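Local coordinates for protein tannase (Lactobacillus plantarum, PDB 3WA7) that hydrolyses, as a bacterial tannase of the alpha/beta-hydrolase fold, the galloyl ester bonds of tannins, probably through a serine nucleophile, at residues A[14-19]-A[23-28]; A[32-37]-A[43-48]; A[60-63]-A[67-70]; A[82-87]-A[92-97]. All coordinates share one frame; numbering follows the deposited sequence.

Interaction 1: A[14-19]-A[23-28]; sequences PEQVQV and AIQYYA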
loop_
_atom_site.group_PDB
_atom_site.type_symbol
_atom_site.label_atom_id
_atom_site.label_comp_id
_atom_site.label_asym_id
_atom_site.label_seq_id
_atom_site.Cartn_x
_atom_site.Cartn_y
_atom_site.Cartn_z
ATOM N N PRO A 14 -27.622 -7.389 13.651
ATOM C CA PRO A 14 -27.283 -6.257 14.519
ATOM C C PRO A 14 -26.095 -6.459 15.454
ATOM O O PRO A 14 -25.913 -7.527 16.041
ATOM C CB PRO A 14 -28.585 -6.006 15.274
ATOM C CG PRO A 14 -29.153 -7.379 15.400
ATOM C CD PRO A 14 -28.941 -7.941 14.010
ATOM N N GLU A 15 -25.293 -5.408 15.581
ATOM C CA GLU A 15 -24.107 -5.403 16.431
ATOM C C GLU A 15 -23.904 -3.975 16.925
ATOM O O GLU A 15 -24.504 -3.040 16.398
ATOM C CB GLU A 15 -22.869 -5.807 15.621
ATOM C CG GLU A 15 -22.914 -7.205 15.027
ATOM C CD GLU A 15 -22.286 -8.241 15.937
ATOM O OE1 GLU A 15 -22.492 -8.157 17.163
ATOM O OE2 GLU A 15 -21.595 -9.142 15.422
ATOM N N GLN A 16 -23.063 -3.810 17.936
ATOM C CA GLN A 16 -22.746 -2.483 18.445
ATOM C C GLN A 16 -21.392 -2.524 19.130
ATOM O O GLN A 16 -21.014 -3.536 19.723
ATOM C CB GLN A 16 -23.810 -1.985 19.431
ATOM C CG GLN A 16 -23.822 -2.680 20.776
ATOM C CD GLN A 16 -24.749 -1.996 21.764
ATOM O OE1 GLN A 16 -24.565 -0.824 22.097
ATOM N NE2 GLN A 16 -25.753 -2.725 22.236
ATOM N N VAL A 17 -20.652 -1.430 19.013
ATOM C CA VAL A 17 -19.343 -1.314 19.643
ATOM C C VAL A 17 -19.262 0.056 20.295
ATOM O O VAL A 17 -19.783 1.033 19.763
ATOM C CB VAL A 17 -18.185 -1.452 18.620
ATOM C CG1 VAL A 17 -18.174 -2.847 18.039
ATOM C CG2 VAL A 17 -18.331 -0.415 17.520
ATOM N N GLN A 18 -18.622 0.121 21.456
ATOM C CA GLN A 18 -18.486 1.382 22.170
ATOM C C GLN A 18 -17.258 2.135 21.681
ATOM O O GLN A 18 -16.132 1.655 21.801
ATOM C CB GLN A 18 -18.384 1.125 23.675
ATOM C CG GLN A 18 -19.602 0.422 24.250
ATOM C CD GLN A 18 -20.866 1.254 24.135
ATOM O OE1 GLN A 18 -21.976 0.736 24.253
ATOM N NE2 GLN A 18 -20.703 2.555 23.913
ATOM N N VAL A 19 -17.489 3.312 21.113
ATOM C CA VAL A 19 -16.411 4.147 20.601
ATOM C C VAL A 19 -16.374 5.460 21.373
ATOM O O VAL A 19 -17.111 6.397 21.059
ATOM C CB VAL A 19 -16.606 4.451 19.100
ATOM C CG1 VAL A 19 -15.517 5.390 18.614
ATOM C CG2 VAL A 19 -16.585 3.158 18.301
ATOM N N ALA A 23 -22.028 4.566 21.783
ATOM C CA ALA A 23 -22.339 3.290 21.153
ATOM C C ALA A 23 -22.550 3.442 19.653
ATOM O O ALA A 23 -23.354 4.261 19.209
ATOM C CB ALA A 23 -23.585 2.683 21.793
ATOM N N ILE A 24 -21.817 2.654 18.874
ATOM C CA ILE A 24 -21.948 2.689 17.421
ATOM C C ILE A 24 -22.758 1.473 16.983
ATOM O O ILE A 24 -22.305 0.334 17.113
ATOM C CB ILE A 24 -20.570 2.656 16.731
ATOM C CG1 ILE A 24 -19.734 3.856 17.183
ATOM C CG2 ILE A 24 -20.742 2.679 15.218
ATOM C CD1 ILE A 24 -20.391 5.198 16.916
ATOM N N GLN A 25 -23.961 1.722 16.474
ATOM C CA GLN A 25 -24.850 0.656 16.024
ATOM C C GLN A 25 -24.617 0.342 14.551
ATOM O O GLN A 25 -24.583 1.241 13.714
ATOM C CB GLN A 25 -26.312 1.067 16.214
ATOM C CG GLN A 25 -26.737 1.320 17.655
ATOM C CD GLN A 25 -26.918 0.045 18.456
ATOM O OE1 GLN A 25 -26.916 -1.059 17.908
ATOM N NE2 GLN A 25 -27.091 0.194 19.765
ATOM N N TYR A 26 -24.461 -0.937 14.236
ATOM C CA TYR A 26 -24.246 -1.342 12.858
ATOM C C TYR A 26 -24.749 -2.758 12.628
ATOM O O TYR A 26 -25.179 -3.438 13.565
ATOM C CB TYR A 26 -22.757 -1.244 12.502
ATOM C CG TYR A 26 -21.852 -2.169 13.287
ATOM C CD1 TYR A 26 -21.401 -3.370 12.738
ATOM C CD2 TYR A 26 -21.432 -1.837 14.574
ATOM C CE1 TYR A 26 -20.547 -4.216 13.451
ATOM C CE2 TYR A 26 -20.581 -2.676 15.294
ATOM C CZ TYR A 26 -20.142 -3.861 14.726
ATOM O OH TYR A 26 -19.297 -4.687 15.438
ATOM N N TYR A 27 -24.722 -3.186 11.372
ATOM C CA TYR A 27 -25.142 -4.530 11.013
ATOM C C TYR A 27 -23.966 -5.208 10.339
ATOM O O TYR A 27 -23.162 -4.548 9.688
ATOM C CB TYR A 27 -26.338 -4.496 10.063
ATOM C CG TYR A 27 -27.655 -4.271 10.765
ATOM C CD1 TYR A 27 -27.981 -3.026 11.303
ATOM C CD2 TYR A 27 -28.572 -5.311 10.905
ATOM C CE1 TYR A 27 -29.195 -2.822 11.963
ATOM C CE2 TYR A 27 -29.785 -5.119 11.562
ATOM C CZ TYR A 27 -30.089 -3.875 12.087
ATOM O OH TYR A 27 -31.294 -3.693 12.731
ATOM N N ALA A 28 -23.871 -6.523 10.496
ATOM C CA ALA A 28 -22.766 -7.269 9.917
ATOM C C ALA A 28 -23.200 -8.534 9.186
ATOM O O ALA A 28 -24.131 -9.221 9.602
ATOM C CB ALA A 28 -21.768 -7.631 11.014
#
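E15 and Y26 form an antiparallel hydrogen-bonded pair, as do V17 and I24. E15 N gives to Y26 O at 2.8 Å, Y26 N returns an almost straight bond (179°) to E15 O, and V17 and I24 exchange bonds likewise. Between the pairs Q16 CA lies 3.1 Å from I24 O, a CA-H...O contact.

On the face carrying E15, V17, I24 and Y26 the packing across the strands is mainly apolar. With CG between the backbone N and the carbonyl carbon (chi1 64°), the Y26 ring leans over the neighbouring strand: E15 CB sits 3.7 Å from the ring centroid in a CH-pi contact, and V17 CG1 meets its edge. A serine in place of Y26 would remove the ring, which would probably uncover E15 CB and leave V17 CG1 without its packing partner. V19 CG2 presses tightly on I24 CG1 at 3.4 Å. On the other face P14 packs on the Y27 ring and Q16 runs alongside Q25.

E15 OE2 forms a salt bridge with R30. This hairpin edges the main sheet: 13-19 is outermost at one side, 22-33 pairs onward with 44-50, and helix 95-103 packs against V19, I24 and Y26.

Interaction 2: A[32-37]-A[43-48]; sequences IQYVQH and QVLNVF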
loop_
_atom_site.group_PDB
_atom_site.type_symbol
_atom_site.label_atom_id
_atom_site.label_comp_id
_atom_site.label_asym_id
_atom_site.label_seq_id
_atom_site.Cartn_x
_atom_site.Cartn_y
_atom_site.Cartn_z
ATOM N N ILE A 32 -18.587 -14.201 3.645
ATOM C CA ILE A 32 -19.278 -14.317 2.377
ATOM C C ILE A 32 -18.278 -14.704 1.288
ATOM O O ILE A 32 -17.327 -13.974 1.022
ATOM C CB ILE A 32 -19.937 -12.973 1.986
ATOM C CG1 ILE A 32 -20.993 -12.591 3.026
ATOM C CG2 ILE A 32 -20.549 -13.078 0.596
ATOM C CD1 ILE A 32 -21.547 -11.192 2.848
ATOM N N GLN A 33 -18.490 -15.861 0.675
ATOM C CA GLN A 33 -17.623 -16.321 -0.403
ATOM C C GLN A 33 -17.875 -15.353 -1.559
ATOM O O GLN A 33 -19.013 -15.211 -2.005
ATOM C CB GLN A 33 -18.025 -17.746 -0.788
ATOM C CG GLN A 33 -17.223 -18.373 -1.904
ATOM C CD GLN A 33 -17.658 -19.800 -2.171
ATOM O OE1 GLN A 33 -17.652 -20.640 -1.268
ATOM N NE2 GLN A 33 -18.039 -20.085 -3.410
ATOM N N TYR A 34 -16.833 -14.683 -2.049
ATOM C CA TYR A 34 -17.041 -13.721 -3.126
ATOM C C TYR A 34 -16.722 -14.189 -4.546
ATOM O O TYR A 34 -16.829 -13.412 -5.495
ATOM C CB TYR A 34 -16.329 -12.395 -2.804
ATOM C CG TYR A 34 -14.841 -12.486 -2.562
ATOM C CD1 TYR A 34 -13.948 -12.617 -3.622
ATOM C CD2 TYR A 34 -14.324 -12.417 -1.267
ATOM C CE1 TYR A 34 -12.570 -12.674 -3.402
ATOM C CE2 TYR A 34 -12.952 -12.472 -1.035
ATOM C CZ TYR A 34 -12.081 -12.600 -2.106
ATOM O OH TYR A 34 -10.721 -12.652 -1.885
ATOM N N VAL A 35 -16.328 -15.454 -4.683
ATOM C CA VAL A 35 -16.077 -16.050 -5.998
ATOM C C VAL A 35 -16.750 -17.420 -5.982
ATOM O O VAL A 35 -16.922 -18.018 -4.918
ATOM C CB VAL A 35 -14.563 -16.234 -6.321
ATOM C CG1 VAL A 35 -13.887 -14.875 -6.442
ATOM C CG2 VAL A 35 -13.892 -17.087 -5.264
ATOM N N GLN A 36 -17.141 -17.910 -7.155
ATOM C CA GLN A 36 -17.809 -19.204 -7.255
ATOM C C GLN A 36 -16.880 -20.390 -7.029
ATOM O O GLN A 36 -17.297 -21.424 -6.498
ATOM C CB GLN A 36 -18.470 -19.355 -8.626
ATOM C CG GLN A 36 -19.575 -18.359 -8.902
ATOM C CD GLN A 36 -20.243 -18.603 -10.239
ATOM O OE1 GLN A 36 -20.788 -19.680 -10.487
ATOM N NE2 GLN A 36 -20.202 -17.604 -11.111
ATOM N N HIS A 37 -15.621 -20.248 -7.432
ATOM C CA HIS A 37 -14.664 -21.333 -7.278
ATOM C C HIS A 37 -13.412 -20.916 -6.513
ATOM O O HIS A 37 -12.326 -20.803 -7.087
ATOM C CB HIS A 37 -14.280 -21.873 -8.659
ATOM C CG HIS A 37 -15.456 -22.109 -9.557
ATOM N ND1 HIS A 37 -15.686 -21.364 -10.694
ATOM C CD2 HIS A 37 -16.488 -22.981 -9.463
ATOM C CE1 HIS A 37 -16.810 -21.767 -11.261
ATOM N NE2 HIS A 37 -17.316 -22.746 -10.533
ATOM N N GLN A 43 -10.524 -16.542 1.112
ATOM C CA GLN A 43 -11.298 -15.821 0.105
ATOM C C GLN A 43 -12.770 -15.600 0.451
ATOM O O GLN A 43 -13.668 -16.143 -0.196
ATOM C CB GLN A 43 -11.186 -16.524 -1.254
ATOM C CG GLN A 43 -9.784 -16.494 -1.852
ATOM C CD GLN A 43 -9.700 -17.233 -3.172
ATOM O OE1 GLN A 43 -9.912 -18.444 -3.231
ATOM N NE2 GLN A 43 -9.399 -16.505 -4.241
ATOM N N VAL A 44 -13.002 -14.795 1.483
ATOM C CA VAL A 44 -14.344 -14.441 1.922
ATOM C C VAL A 44 -14.280 -12.971 2.302
ATOM O O VAL A 44 -13.192 -12.419 2.478
ATOM C CB VAL A 44 -14.807 -15.256 3.161
ATOM C CG1 VAL A 44 -14.948 -16.726 2.794
ATOM C CG2 VAL A 44 -13.828 -15.074 4.315
ATOM N N LEU A 45 -15.432 -12.324 2.401
ATOM C CA LEU A 45 -15.450 -10.920 2.782
ATOM C C LEU A 45 -16.520 -10.667 3.831
ATOM O O LEU A 45 -17.447 -11.469 3.994
ATOM C CB LEU A 45 -15.664 -10.026 1.545
ATOM C CG LEU A 45 -16.897 -10.177 0.644
ATOM C CD1 LEU A 45 -18.127 -9.603 1.330
ATOM C CD2 LEU A 45 -16.656 -9.440 -0.667
ATOM N N ASN A 46 -16.355 -9.572 4.569
ATOM C CA ASN A 46 -17.297 -9.178 5.605
ATOM C C ASN A 46 -17.883 -7.824 5.233
ATOM O O ASN A 46 -17.179 -6.956 4.714
ATOM C CB ASN A 46 -16.608 -9.054 6.967
ATOM C CG ASN A 46 -16.023 -10.360 7.453
ATOM O OD1 ASN A 46 -16.533 -11.439 7.149
ATOM N ND2 ASN A 46 -14.957 -10.270 8.243
ATOM N N VAL A 47 -19.171 -7.649 5.510
ATOM C CA VAL A 47 -19.866 -6.405 5.213
ATOM C C VAL A 47 -20.381 -5.773 6.503
ATOM O O VAL A 47 -21.035 -6.437 7.305
ATOM C CB VAL A 47 -21.069 -6.659 4.281
ATOM C CG1 VAL A 47 -21.795 -5.357 3.993
ATOM C CG2 VAL A 47 -20.592 -7.299 2.990
ATOM N N PHE A 48 -20.080 -4.492 6.699
ATOM C CA PHE A 48 -20.525 -3.777 7.889
ATOM C C PHE A 48 -21.262 -2.514 7.462
ATOM O O PHE A 48 -20.757 -1.721 6.667
ATOM C CB PHE A 48 -19.332 -3.454 8.784
ATOM C CG PHE A 48 -18.526 -4.664 9.145
ATOM C CD1 PHE A 48 -17.343 -4.953 8.474
ATOM C CD2 PHE A 48 -18.985 -5.551 10.113
ATOM C CE1 PHE A 48 -16.627 -6.113 8.759
ATOM C CE2 PHE A 48 -18.274 -6.717 10.407
ATOM C CZ PHE A 48 -17.092 -6.997 9.727
#
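I32 and L45 pair through two backbone bonds, I32 N to L45 O at 3.0 Å and L45 N to I32 O at 2.9 Å. The first is the straighter and lies in the carbonyl plane; in the second the N-H angle falls to 148°. I32 O also takes a CA-H...O contact from V44 CA at 3.2 Å. From Y34 on the segment is loop, and Q33 NE2 reaches forward to bond V35 O.

The two segments are the ends of a beta hairpin formed by strands 22-33 and 44-50, part of the antiparallel run at one side of the alpha/beta-hydrolase sheet, which passes on through 44-50 to strand 107-111.

Apolar packing gathers on the side of I32 and L45. I32 CB meets L45 CD1 at 3.9 Å, and I32 CD1 extends to V47 CG2. L45 CD2 touches Y34 CB at 3.7 Å, L45 CG being held between its N and carbonyl carbon (chi1 58°). The Y34 ring lies across the backbone of Q43 and V44, with CE2 only 3.4 Å from V44 N and Q43 O over one face. The ring and the Q43 amide stand almost perpendicular, 82° apart.

The polar ends are held elsewhere: Y34 OH bonds G112 O, while Q43 NE2 reaches D135 and Q43 OE1 accepts from V39 N and A40 N. Helix 131-145 packs on I32 and Y34.

Interaction 3: A[60-63]-A[67-70]; sequences NGYQ and APIL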
loop_
_atom_site.group_PDB
_atom_site.type_symbol
_atom_site.label_atom_id
_atom_site.label_comp_id
_atom_site.label_asym_id
_atom_site.label_seq_id
_atom_site.Cartn_x
_atom_site.Cartn_y
_atom_site.Cartn_z
ATOM N N ASN A 60 -23.926 11.544 9.109
ATOM C CA ASN A 60 -22.952 12.488 8.571
ATOM C C ASN A 60 -23.312 12.933 7.148
ATOM O O ASN A 60 -22.436 13.140 6.304
ATOM C CB ASN A 60 -21.562 11.835 8.603
ATOM C CG ASN A 60 -20.448 12.791 8.223
ATOM O OD1 ASN A 60 -20.382 13.918 8.718
ATOM N ND2 ASN A 60 -19.550 12.335 7.352
ATOM N N GLY A 61 -24.608 13.070 6.884
ATOM C CA GLY A 61 -25.056 13.504 5.571
ATOM C C GLY A 61 -25.192 12.408 4.529
ATOM O O GLY A 61 -25.633 12.666 3.410
ATOM N N TYR A 62 -24.815 11.184 4.884
ATOM C CA TYR A 62 -24.913 10.064 3.954
ATOM C C TYR A 62 -26.136 9.199 4.235
ATOM O O TYR A 62 -26.643 9.163 5.353
ATOM C CB TYR A 62 -23.680 9.165 4.049
ATOM C CG TYR A 62 -22.369 9.817 3.685
ATOM C CD1 TYR A 62 -21.403 10.072 4.659
ATOM C CD2 TYR A 62 -22.064 10.123 2.359
ATOM C CE1 TYR A 62 -20.159 10.609 4.320
ATOM C CE2 TYR A 62 -20.825 10.659 2.010
ATOM C CZ TYR A 62 -19.877 10.897 2.995
ATOM O OH TYR A 62 -18.640 11.404 2.651
ATOM N N GLN A 63 -26.595 8.498 3.205
ATOM C CA GLN A 63 -27.730 7.595 3.320
ATOM C C GLN A 63 -27.315 6.270 2.700
ATOM O O GLN A 63 -26.225 6.159 2.138
ATOM C CB GLN A 63 -28.952 8.152 2.585
ATOM C CG GLN A 63 -29.591 9.344 3.274
ATOM C CD GLN A 63 -30.890 9.759 2.621
ATOM O OE1 GLN A 63 -30.913 10.153 1.455
ATOM N NE2 GLN A 63 -31.983 9.667 3.368
ATOM N N ALA A 67 -23.814 6.359 0.671
ATOM C CA ALA A 67 -22.656 6.141 1.532
ATOM C C ALA A 67 -21.442 5.577 0.801
ATOM O O ALA A 67 -21.565 4.683 -0.033
ATOM C CB ALA A 67 -23.037 5.217 2.691
ATOM N N PRO A 68 -20.247 6.116 1.096
ATOM C CA PRO A 68 -19.040 5.612 0.442
ATOM C C PRO A 68 -18.830 4.186 0.937
ATOM O O PRO A 68 -19.250 3.843 2.043
ATOM C CB PRO A 68 -17.944 6.541 0.967
ATOM C CG PRO A 68 -18.673 7.803 1.289
ATOM C CD PRO A 68 -19.948 7.303 1.914
ATOM N N ILE A 69 -18.194 3.354 0.122
ATOM C CA ILE A 69 -17.911 1.988 0.531
ATOM C C ILE A 69 -16.399 1.865 0.679
ATOM O O ILE A 69 -15.665 1.804 -0.308
ATOM C CB ILE A 69 -18.420 0.959 -0.504
ATOM C CG1 ILE A 69 -19.944 1.064 -0.628
ATOM C CG2 ILE A 69 -18.030 -0.454 -0.075
ATOM C CD1 ILE A 69 -20.549 0.104 -1.642
ATOM N N LEU A 70 -15.939 1.867 1.925
ATOM C CA LEU A 70 -14.513 1.749 2.215
ATOM C C LEU A 70 -14.143 0.277 2.140
ATOM O O LEU A 70 -14.821 -0.564 2.732
ATOM C CB LEU A 70 -14.214 2.274 3.619
ATOM C CG LEU A 70 -12.741 2.348 4.031
ATOM C CD1 LEU A 70 -12.060 3.485 3.279
ATOM C CD2 LEU A 70 -12.642 2.583 5.534
#
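A67 N gives a hydrogen bond to Q63 O at 2.8 Å, nearly head-on to the carbonyl but bent at the hydrogen (134°), and this bond draws the two ends of a short connection together. N60 and G61 both have positive phi, and at G61 a beta carbon would run into the carbonyl oxygen of N60.

P68 CD stands over the face of the Y62 ring, 3.6 Å from its centroid and 16° from the normal, in a CH-pi contact. P68 CG reaches further out along the same ring, lying 3.6 Å from Y62 CE2. With CG anti to its carbonyl carbon (chi1 -62°), Y62 directs its ring along the chain at A67 and P68; its CB also packs on A67 CB at 4.2 Å. Y62 OH bonds D465 OD1, which fixes the far end of the tyrosine, and C468 of helix 457-468 packs on both Y62 and P68.

The arrangement, a proline packed by CH-pi contact on a tyrosine face just ahead of I69 and L70 in strand 69-72, joins the preceding loop and the C-terminal helix to an inner strand of the alpha/beta-hydrolase sheet.

Interaction 4: A[82-87]-A[92-97]; sequences PADDPQ and PTNAGT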
loop_
_atom_site.group_PDB
_atom_site.type_symbol
_atom_site.label_atom_id
_atom_site.label_comp_id
_atom_site.label_asym_id
_atom_site.label_seq_id
_atom_site.Cartn_x
_atom_site.Cartn_y
_atom_site.Cartn_z
ATOM N N PRO A 82 -6.349 -11.530 6.213
ATOM C CA PRO A 82 -7.699 -11.985 6.562
ATOM C C PRO A 82 -8.749 -10.879 6.558
ATOM O O PRO A 82 -8.429 -9.705 6.746
ATOM C CB PRO A 82 -7.504 -12.605 7.946
ATOM C CG PRO A 82 -6.381 -11.809 8.520
ATOM C CD PRO A 82 -5.427 -11.702 7.348
ATOM N N ALA A 83 -10.003 -11.267 6.327
ATOM C CA ALA A 83 -11.112 -10.314 6.311
ATOM C C ALA A 83 -11.167 -9.642 7.680
ATOM O O ALA A 83 -11.189 -10.319 8.708
ATOM C CB ALA A 83 -12.426 -11.043 6.022
ATOM N N ASP A 84 -11.200 -8.313 7.690
ATOM C CA ASP A 84 -11.214 -7.558 8.940
ATOM C C ASP A 84 -12.601 -7.458 9.574
ATOM O O ASP A 84 -13.607 -7.818 8.964
ATOM C CB ASP A 84 -10.657 -6.149 8.705
ATOM C CG ASP A 84 -9.794 -5.660 9.859
ATOM O OD1 ASP A 84 -9.854 -6.257 10.955
ATOM O OD2 ASP A 84 -9.058 -4.669 9.674
ATOM N N ASP A 85 -12.642 -6.943 10.799
ATOM C CA ASP A 85 -13.893 -6.823 11.540
ATOM C C ASP A 85 -13.708 -5.708 12.570
ATOM O O ASP A 85 -12.632 -5.585 13.154
ATOM C CB ASP A 85 -14.164 -8.156 12.248
ATOM C CG ASP A 85 -15.552 -8.247 12.844
ATOM O OD1 ASP A 85 -15.898 -7.416 13.708
ATOM O OD2 ASP A 85 -16.291 -9.171 12.449
ATOM N N PRO A 86 -14.741 -4.878 12.797
ATOM C CA PRO A 86 -14.568 -3.807 13.785
ATOM C C PRO A 86 -14.369 -4.345 15.203
ATOM O O PRO A 86 -13.954 -3.610 16.098
ATOM C CB PRO A 86 -15.852 -2.987 13.640
ATOM C CG PRO A 86 -16.861 -4.002 13.196
ATOM C CD PRO A 86 -16.080 -4.819 12.184
ATOM N N GLN A 87 -14.653 -5.631 15.396
ATOM C CA GLN A 87 -14.496 -6.263 16.705
ATOM C C GLN A 87 -13.254 -7.152 16.759
ATOM O O GLN A 87 -13.012 -7.834 17.754
ATOM C CB GLN A 87 -15.740 -7.091 17.054
ATOM C CG GLN A 87 -17.051 -6.306 16.986
ATOM C CD GLN A 87 -18.249 -7.093 17.495
ATOM O OE1 GLN A 87 -18.475 -8.243 17.103
ATOM N NE2 GLN A 87 -19.035 -6.469 18.369
ATOM N N PRO A 92 -3.034 -9.304 11.988
ATOM C CA PRO A 92 -3.115 -7.894 11.598
ATOM C C PRO A 92 -4.568 -7.436 11.536
ATOM O O PRO A 92 -5.444 -8.186 11.097
ATOM C CB PRO A 92 -2.465 -7.892 10.225
ATOM C CG PRO A 92 -2.971 -9.176 9.648
ATOM C CD PRO A 92 -2.812 -10.155 10.804
ATOM N N THR A 93 -4.818 -6.209 11.973
ATOM C CA THR A 93 -6.167 -5.663 11.956
ATOM C C THR A 93 -6.170 -4.142 11.981
ATOM O O THR A 93 -5.259 -3.510 12.523
ATOM C CB THR A 93 -6.997 -6.168 13.166
ATOM O OG1 THR A 93 -8.298 -5.572 13.138
ATOM C CG2 THR A 93 -6.321 -5.797 14.474
ATOM N N ASN A 94 -7.195 -3.566 11.366
ATOM C CA ASN A 94 -7.382 -2.123 11.341
ATOM C C ASN A 94 -8.804 -1.910 11.857
ATOM O O ASN A 94 -9.531 -1.036 11.388
ATOM C CB ASN A 94 -7.245 -1.581 9.914
ATOM C CG ASN A 94 -5.859 -1.810 9.327
ATOM O OD1 ASN A 94 -4.867 -1.264 9.810
ATOM N ND2 ASN A 94 -5.787 -2.621 8.277
ATOM N N ALA A 95 -9.187 -2.734 12.831
ATOM C CA ALA A 95 -10.521 -2.679 13.425
ATOM C C ALA A 95 -10.929 -1.274 13.857
ATOM O O ALA A 95 -12.073 -0.870 13.658
ATOM C CB ALA A 95 -10.600 -3.629 14.618
ATOM N N GLY A 96 -9.994 -0.541 14.456
ATOM C CA GLY A 96 -10.286 0.807 14.911
ATOM C C GLY A 96 -10.731 1.703 13.774
ATOM O O GLY A 96 -11.619 2.539 13.932
ATOM N N THR A 97 -10.108 1.531 12.617
ATOM C CA THR A 97 -10.461 2.328 11.454
ATOM C C THR A 97 -11.880 1.995 11.008
ATOM O O THR A 97 -12.646 2.886 10.647
ATOM C CB THR A 97 -9.482 2.070 10.302
ATOM O OG1 THR A 97 -8.171 2.475 10.709
ATOM C CG2 THR A 97 -9.895 2.847 9.058
HETATM O O HOH W 1 -8.669 -3.632 7.317
#
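D84 meets the start of helix 95-103 with both carboxylate oxygens. T93 OG1 donates to D84 OD1 at 2.8 Å and N94 N donates to D84 OD2 at 2.7 Å, each oxygen accepting through its syn lone pair. OD2 also takes a bond from a water at 2.6 Å, and that water in turn accepts from N94 ND2. D85 N bonds D84 OD1 from the anti side, 34° out of the carboxylate plane.

Behind this first shell, T93 OG1, set anti to its backbone N (chi1 178°), also accepts from A95 N at 3.0 Å, an ST turn at the helix start. D85 OD1 takes Q87 N in an Asx turn, and D85 OD2 forms a salt bridge with R30. A95 CB rests 3.2 Å from D85 O, while P82 CD packs on P92 CG, the proline after a cis peptide bond.

An alanine at D84 would keep none of these carboxylate bonds, probably leaving N94 N and the T93 hydroxyl proton without their acceptors and the hydroxyl less firmly fixed. With four donors around it, the largely buried carboxylate is probably held as the anion, its charge probably stabilised by these N-H and O-H donors and by the nearby N-terminus of helix 95-103.

How the interactions relate
Interactions 1 and 2 share strand 22-33 and build the antiparallel side of the main sheet; interaction 1 is partly exposed at its edge, whereas interaction 2 lies mostly buried. They meet where A28 CB packs on F48 CD2 (3.6 Å). Interaction 3, also buried, serves the same sheet from the loop entering strand 69-72, and relies on ring packing with a single backbone bond. Interaction 4, although nearest the chain's centre, is only partly buried, and is instead carboxylate chemistry at a helix start. It touches both hairpins: N46 ND2 probably bonds D84 O at 2.9 Å, and Y26 packs on P86 and Q87. R30 is common to interactions 1 and 4, bridging E15 and D85.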